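Local coordinates for periplasmic sugar-binding protein (PDB 4RXU) that binds D-glucose between its two lobes and is probably the extracytoplasmic sugar receptor of an ABC-type transporter, at residues V246-P251 against Y272-Q277. Sequence-based numbering, arbitrary orientation.
Sequences VYILAP and YFVTGQ
The rings of Tyr247 and Phe273 lie side by side on one face of the sheet, planes 7° apart. Slid apart, they barely overlap, with centroids at 5.0 Å. The closest touch is oblique, Tyr247 CE2 to Phe273 CD1 at 3.4 Å. Both CG atoms stand anti to the carbonyl carbon and both rings turn alike about CB-CG, so the planes come out nearly parallel. Val246 O sits at the edge of the Phe273 ring, near its plane. Phe189 meets the Tyr247 ring edge-to-face, and Tyr247 OH hydrogen-bonds to His149 O. On the other face, Ile248 CD1 rests on Tyr272 CB, oblique to the ring, and Ile248 CG2 packs on Val274 CG2 at 3.7 Å.

The strands are neighbours in a parallel sheet, joined by helix 253-264 in a beta-alpha-beta unit of the periplasmic binding protein fold. That helix covers the Val246 and Ile248 face. Phe273 N hydrogen-bonds to Val246 O (3.0 Å), Ile248 N to Phe273 O (2.8 Å) and Thr275 N to Ile248 O (3.3 Å).

Beyond that last backbone bond, side chains make the links. Thr275 OG1 donates to Ala250 O at 2.7 Å, tilted 20° from the carbonyl plane. Gln277 NE2 reaches Pro251 O at 2.8 Å in a nearly straight bond (168°), with that oxygen in its amide plane. Gln277 OE1 accepts a hydrogen bond from Lys298 NZ; the side chain also touches bound beta-D-glucopyranose.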
# COMPACT_ATOMS: atom_id res chain seq x y z
N VAL A 246 -18.27 1.41 -15.64
CA VAL A 246 -17.97 2.00 -14.35
C VAL A 246 -16.49 1.96 -14.07
O VAL A 246 -15.74 1.20 -14.66
CB VAL A 246 -18.75 1.32 -13.20
CG1 VAL A 246 -20.24 1.26 -13.52
CG2 VAL A 246 -18.21 -0.07 -12.89
N TYR A 247 -16.09 2.82 -13.14
CA TYR A 247 -14.70 3.10 -12.81
C TYR A 247 -14.52 2.88 -11.31
O TYR A 247 -15.28 3.43 -10.51
CB TYR A 247 -14.38 4.54 -13.25
CG TYR A 247 -14.46 4.61 -14.73
CD1 TYR A 247 -15.69 4.80 -15.38
CD2 TYR A 247 -13.33 4.40 -15.50
CE1 TYR A 247 -15.77 4.79 -16.76
CE2 TYR A 247 -13.41 4.40 -16.90
CZ TYR A 247 -14.63 4.60 -17.51
OH TYR A 247 -14.71 4.59 -18.87
N ILE A 248 -13.55 2.05 -10.94
CA ILE A 248 -13.39 1.60 -9.57
C ILE A 248 -11.96 1.85 -9.09
O ILE A 248 -11.00 1.32 -9.64
CB ILE A 248 -13.67 0.10 -9.43
CG1 ILE A 248 -15.06 -0.27 -9.97
CG2 ILE A 248 -13.48 -0.36 -7.97
CD1 ILE A 248 -15.27 -1.74 -10.23
N LEU A 249 -11.85 2.70 -8.07
CA LEU A 249 -10.56 2.97 -7.40
C LEU A 249 -10.42 1.94 -6.30
O LEU A 249 -10.88 2.16 -5.18
CB LEU A 249 -10.53 4.39 -6.81
CG LEU A 249 -9.17 4.70 -6.15
CD1 LEU A 249 -8.08 4.94 -7.18
CD2 LEU A 249 -9.34 5.90 -5.24
N ALA A 250 -9.84 0.79 -6.62
CA ALA A 250 -9.58 -0.24 -5.59
C ALA A 250 -8.15 -0.03 -5.11
O ALA A 250 -7.24 0.17 -5.93
CB ALA A 250 -9.76 -1.65 -6.16
N PRO A 251 -7.92 -0.09 -3.77
CA PRO A 251 -6.63 0.41 -3.27
C PRO A 251 -5.48 -0.59 -3.34
O PRO A 251 -4.34 -0.18 -3.39
CB PRO A 251 -6.96 0.79 -1.82
CG PRO A 251 -8.08 -0.14 -1.44
CD PRO A 251 -8.91 -0.26 -2.69
N TYR A 272 -16.27 -2.76 -16.40
CA TYR A 272 -15.65 -2.04 -15.30
C TYR A 272 -14.15 -1.94 -15.53
O TYR A 272 -13.52 -2.83 -16.14
CB TYR A 272 -15.95 -2.68 -13.94
CG TYR A 272 -15.36 -4.05 -13.75
CD1 TYR A 272 -14.04 -4.22 -13.33
CD2 TYR A 272 -16.13 -5.19 -13.96
CE1 TYR A 272 -13.49 -5.49 -13.18
CE2 TYR A 272 -15.60 -6.47 -13.81
CZ TYR A 272 -14.29 -6.62 -13.43
OH TYR A 272 -13.79 -7.90 -13.29
N PHE A 273 -13.62 -0.82 -15.05
CA PHE A 273 -12.19 -0.56 -14.97
C PHE A 273 -11.83 -0.53 -13.49
O PHE A 273 -12.49 0.15 -12.71
CB PHE A 273 -11.87 0.78 -15.64
CG PHE A 273 -12.16 0.78 -17.11
CD1 PHE A 273 -13.42 1.11 -17.59
CD2 PHE A 273 -11.17 0.43 -18.00
CE1 PHE A 273 -13.67 1.10 -18.95
CE2 PHE A 273 -11.41 0.42 -19.36
CZ PHE A 273 -12.67 0.75 -19.83
N VAL A 274 -10.84 -1.31 -13.08
CA VAL A 274 -10.49 -1.41 -11.66
C VAL A 274 -8.98 -1.41 -11.48
O VAL A 274 -8.22 -2.05 -12.23
CB VAL A 274 -11.09 -2.66 -10.97
CG1 VAL A 274 -10.54 -3.97 -11.55
CG2 VAL A 274 -10.89 -2.58 -9.47
N THR A 275 -8.57 -0.70 -10.43
CA THR A 275 -7.17 -0.48 -10.11
C THR A 275 -6.71 -1.46 -9.04
O THR A 275 -7.48 -2.27 -8.57
CB THR A 275 -6.95 0.97 -9.63
OG1 THR A 275 -7.67 1.19 -8.42
CG2 THR A 275 -7.38 1.94 -10.67
N GLY A 276 -5.42 -1.39 -8.70
CA GLY A 276 -4.85 -2.20 -7.62
C GLY A 276 -3.39 -1.84 -7.39
O GLY A 276 -2.88 -0.89 -7.94
N GLN A 277 -2.75 -2.59 -6.50
CA GLN A 277 -1.31 -2.49 -6.32
C GLN A 277 -0.79 -3.73 -5.60
O GLN A 277 -1.55 -4.39 -4.91
CB GLN A 277 -0.91 -1.26 -5.51
CG GLN A 277 -1.26 -1.32 -4.04
CD GLN A 277 -0.79 -0.10 -3.29
OE1 GLN A 277 0.41 0.17 -3.21
NE2 GLN A 277 -1.74 0.67 -2.77